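Local coordinates for Sso-CP2 metallo-carboxypetidase (Sulfolobus solfataricus, PDB 4MMO), which probably acts as a zinc-dependent carboxypeptidase of the M20 family, trimming residues from the C-terminal end of peptides, at residues M1-Y6 with R112-K117. Sequence-based numbering, arbitrary orientation.
Sequences MDEELY and RLFAIK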
ATOM      1  N   MET A   1      -6.447  -5.557 -48.606  1.00114.93           N
ATOM      2  CA  MET A   1      -5.807  -4.689 -47.577  1.00106.15           C
ATOM      3  C   MET A   1      -4.767  -3.773 -48.213  1.00 96.97           C
ATOM      4  O   MET A   1      -3.778  -4.241 -48.782  1.00 92.40           O
ATOM      5  CB  MET A   1      -5.148  -5.550 -46.499  1.00100.39           C
ATOM      6  CG  MET A   1      -4.398  -4.756 -45.443  1.00 89.30           C
ATOM      7  SD  MET A   1      -3.759  -5.781 -44.106  1.00 80.70           S
ATOM      8  CE  MET A   1      -5.276  -6.410 -43.389  1.00 79.40           C
ATOM      9  N   ASP A   2      -4.993  -2.466 -48.109  1.00 78.40           N
ATOM     10  CA  ASP A   2      -4.085  -1.487 -48.696  1.00 72.84           C
ATOM     11  C   ASP A   2      -2.887  -1.221 -47.789  1.00 63.87           C
ATOM     12  O   ASP A   2      -2.843  -1.685 -46.649  1.00 52.31           O
ATOM     13  CB  ASP A   2      -4.822  -0.176 -49.012  1.00 80.11           C
ATOM     14  CG  ASP A   2      -5.517   0.424 -47.799  1.00 80.10           C
ATOM     15  OD1 ASP A   2      -5.247  -0.011 -46.661  1.00 79.39           O
ATOM     16  OD2 ASP A   2      -6.336   1.348 -47.989  1.00 86.61           O
ATOM     17  N   GLU A   3      -1.923  -0.468 -48.306  1.00 46.44           N
ATOM     18  CA  GLU A   3      -0.689  -0.181 -47.588  1.00 52.17           C
ATOM     19  C   GLU A   3      -0.934   0.552 -46.267  1.00 57.71           C
ATOM     20  O   GLU A   3      -0.187   0.372 -45.306  1.00 52.48           O
ATOM     21  CB  GLU A   3       0.245   0.646 -48.471  1.00 49.85           C
ATOM     22  CG  GLU A   3       1.655   0.791 -47.921  1.00 66.38           C
ATOM     23  CD  GLU A   3       2.539   1.654 -48.801  1.00 80.78           C
ATOM     24  OE1 GLU A   3       1.999   2.395 -49.651  1.00 87.88           O
ATOM     25  OE2 GLU A   3       3.776   1.588 -48.646  1.00 72.49           O
ATOM     26  N   GLU A   4      -1.973   1.382 -46.226  1.00 45.76           N
ATOM     27  CA  GLU A   4      -2.287   2.163 -45.029  1.00 46.83           C
ATOM     28  C   GLU A   4      -2.583   1.250 -43.846  1.00 49.14           C
ATOM     29  O   GLU A   4      -2.075   1.451 -42.742  1.00 37.80           O
ATOM     30  CB  GLU A   4      -3.492   3.078 -45.273  1.00 47.21           C
ATOM     31  CG  GLU A   4      -3.213   4.285 -46.164  1.00 56.32           C
ATOM     32  CD  GLU A   4      -2.981   3.920 -47.620  1.00 78.79           C
ATOM     33  OE1 GLU A   4      -3.545   2.905 -48.084  1.00 81.13           O
ATOM     34  OE2 GLU A   4      -2.233   4.653 -48.304  1.00 84.61           O
ATOM     35  N   LEU A   5      -3.416   0.246 -44.082  1.00 49.72           N
ATOM     36  CA  LEU A   5      -3.814  -0.661 -43.024  1.00 44.34           C
ATOM     37  C   LEU A   5      -2.688  -1.638 -42.705  1.00 58.29           C
ATOM     38  O   LEU A   5      -2.374  -1.874 -41.539  1.00 47.70           O
ATOM     39  CB  LEU A   5      -5.081  -1.416 -43.421  1.00 46.20           C
ATOM     40  CG  LEU A   5      -5.617  -2.403 -42.385  1.00 56.80           C
ATOM     41  CD1 LEU A   5      -5.890  -1.710 -41.062  1.00 53.32           C
ATOM     42  CD2 LEU A   5      -6.879  -3.081 -42.894  1.00 59.99           C
ATOM     43  N   TYR A   6      -2.073  -2.191 -43.745  1.00 62.97           N
ATOM     44  CA  TYR A   6      -1.021  -3.184 -43.571  1.00 47.96           C
ATOM     45  C   TYR A   6       0.134  -2.635 -42.745  1.00 48.96           C
ATOM     46  O   TYR A   6       0.642  -3.311 -41.848  1.00 44.91           O
ATOM     47  CB  TYR A   6      -0.498  -3.662 -44.928  1.00 65.05           C
ATOM     48  CG  TYR A   6       0.801  -4.436 -44.843  1.00 84.14           C
ATOM     49  CD1 TYR A   6       0.808  -5.786 -44.510  1.00101.53           C
ATOM     50  CD2 TYR A   6       2.018  -3.816 -45.091  1.00 94.22           C
ATOM     51  CE1 TYR A   6       1.993  -6.495 -44.429  1.00103.83           C
ATOM     52  CE2 TYR A   6       3.208  -4.518 -45.010  1.00105.67           C
ATOM     53  CZ  TYR A   6       3.189  -5.857 -44.679  1.00110.48           C
ATOM     54  OH  TYR A   6       4.370  -6.558 -44.600  1.00115.24           O
ATOM     55  N   ARG A 112      -1.368  10.179 -39.672  1.00 36.83           N
ATOM     56  CA  ARG A 112      -0.756  11.446 -40.052  1.00 36.49           C
ATOM     57  C   ARG A 112       0.328  11.247 -41.105  1.00 44.85           C
ATOM     58  O   ARG A 112       0.442  12.037 -42.042  1.00 42.76           O
ATOM     59  CB  ARG A 112      -0.163  12.142 -38.828  1.00 31.05           C
ATOM     60  CG  ARG A 112      -1.196  12.609 -37.823  1.00 26.09           C
ATOM     61  CD  ARG A 112      -0.536  13.249 -36.619  1.00 29.46           C
ATOM     62  NE  ARG A 112      -1.517  13.810 -35.695  1.00 35.25           N
ATOM     63  CZ  ARG A 112      -1.210  14.401 -34.544  1.00 30.72           C
ATOM     64  NH1 ARG A 112       0.056  14.508 -34.165  1.00 35.91           N
ATOM     65  NH2 ARG A 112      -2.171  14.880 -33.769  1.00 30.05           N
ATOM     66  N   LEU A 113       1.117  10.187 -40.948  1.00 37.75           N
ATOM     67  CA  LEU A 113       2.193   9.876 -41.890  1.00 36.53           C
ATOM     68  C   LEU A 113       1.654   9.593 -43.285  1.00 37.95           C
ATOM     69  O   LEU A 113       2.218  10.042 -44.281  1.00 35.08           O
ATOM     70  CB  LEU A 113       2.994   8.659 -41.415  1.00 31.90           C
ATOM     71  CG  LEU A 113       4.338   8.897 -40.728  1.00 46.22           C
ATOM     72  CD1 LEU A 113       4.945   7.560 -40.323  1.00 47.00           C
ATOM     73  CD2 LEU A 113       5.301   9.655 -41.624  1.00 57.76           C
ATOM     74  N   PHE A 114       0.568   8.832 -43.355  1.00 31.51           N
ATOM     75  CA  PHE A 114      -0.009   8.471 -44.637  1.00 31.01           C
ATOM     76  C   PHE A 114      -0.732   9.660 -45.280  1.00 45.22           C
ATOM     77  O   PHE A 114      -0.797   9.753 -46.504  1.00 43.13           O
ATOM     78  CB  PHE A 114      -0.926   7.256 -44.495  1.00 33.91           C
ATOM     79  CG  PHE A 114      -0.192   5.945 -44.570  1.00 37.60           C
ATOM     80  CD1 PHE A 114       0.242   5.455 -45.791  1.00 45.39           C
ATOM     81  CD2 PHE A 114       0.086   5.217 -43.423  1.00 33.00           C
ATOM     82  CE1 PHE A 114       0.929   4.259 -45.870  1.00 51.36           C
ATOM     83  CE2 PHE A 114       0.771   4.018 -43.496  1.00 45.32           C
ATOM     84  CZ  PHE A 114       1.194   3.539 -44.721  1.00 49.06           C
ATOM     85  N   ALA A 115      -1.249  10.574 -44.463  1.00 33.67           N
ATOM     86  CA  ALA A 115      -1.831  11.808 -44.988  1.00 41.63           C
ATOM     87  C   ALA A 115      -0.752  12.622 -45.692  1.00 36.41           C
ATOM     88  O   ALA A 115      -0.947  13.088 -46.813  1.00 38.07           O
ATOM     89  CB  ALA A 115      -2.466  12.625 -43.874  1.00 23.23           C
ATOM     90  N   ILE A 116       0.394  12.778 -45.034  1.00 36.11           N
ATOM     91  CA  ILE A 116       1.499  13.541 -45.599  1.00 37.68           C
ATOM     92  C   ILE A 116       1.948  12.907 -46.907  1.00 50.09           C
ATOM     93  O   ILE A 116       2.225  13.606 -47.883  1.00 52.21           O
ATOM     94  CB  ILE A 116       2.684  13.623 -44.619  1.00 34.37           C
ATOM     95  CG1 ILE A 116       2.276  14.407 -43.371  1.00 32.67           C
ATOM     96  CG2 ILE A 116       3.895  14.294 -45.273  1.00 37.87           C
ATOM     97  CD1 ILE A 116       3.272  14.308 -42.221  1.00 31.65           C
ATOM     98  N   LYS A 117       2.012  11.579 -46.917  1.00 49.36           N
ATOM     99  CA  LYS A 117       2.406  10.832 -48.101  1.00 47.38           C
ATOM    100  C   LYS A 117       1.472  11.118 -49.267  1.00 49.00           C
ATOM    101  O   LYS A 117       1.917  11.335 -50.394  1.00 43.19           O
ATOM    102  CB  LYS A 117       2.383   9.334 -47.807  1.00 42.27           C
ATOM    103  CG  LYS A 117       2.808   8.464 -48.976  1.00 43.68           C
ATOM    104  CD  LYS A 117       2.561   6.993 -48.689  1.00 47.62           C
ATOM    105  CE  LYS A 117       3.395   6.109 -49.597  1.00 57.65           C
ATOM    106  NZ  LYS A 117       3.249   6.467 -51.033  1.00 52.31           N
TER
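Phe114 lays one face of its ring against the first turn of helix 3-12, where CA of Glu4 sits over the ring centre: it stands 3.8 Å from the centroid of the Phe114 ring and 13° off its normal, a CH-pi contact. A chi1 of -73° swings Glu4 CG away from its own carbonyl carbon and on to the same face, 3.7 Å from Phe114 CD1. Bent at chi2, the chain then leaves the ring past CD1 and CE1, and Glu4 OE2 lies 3.6 Å from Phe114 CD1. There the carboxylate is tilted 64° to the ring, and OE2 is held by a hydrogen bond from His118 NE2, one turn further along helix 102-121. Glu3 O meets the ring obliquely, 3.5 Å from Phe114 CZ. These helices belong to the zinc-binding catalytic domain of the M20 fold, an alpha/beta sandwich; helix 102-121 packs on the mixed sheet through Leu113 and Ile116, and Phe114 also touches Leu38 and Tyr420 of two further helices. The turn that carries Glu3 and Glu4 is N-capped by Asp2. Towards Lys117 the packing is looser and partly open to solvent. The extended Glu3 chain brings OE1 only to 4.0 Å from Lys117 CE and 4.5 Å from NZ, too far for a salt bridge, while Lys117 NZ pairs instead with Asp121.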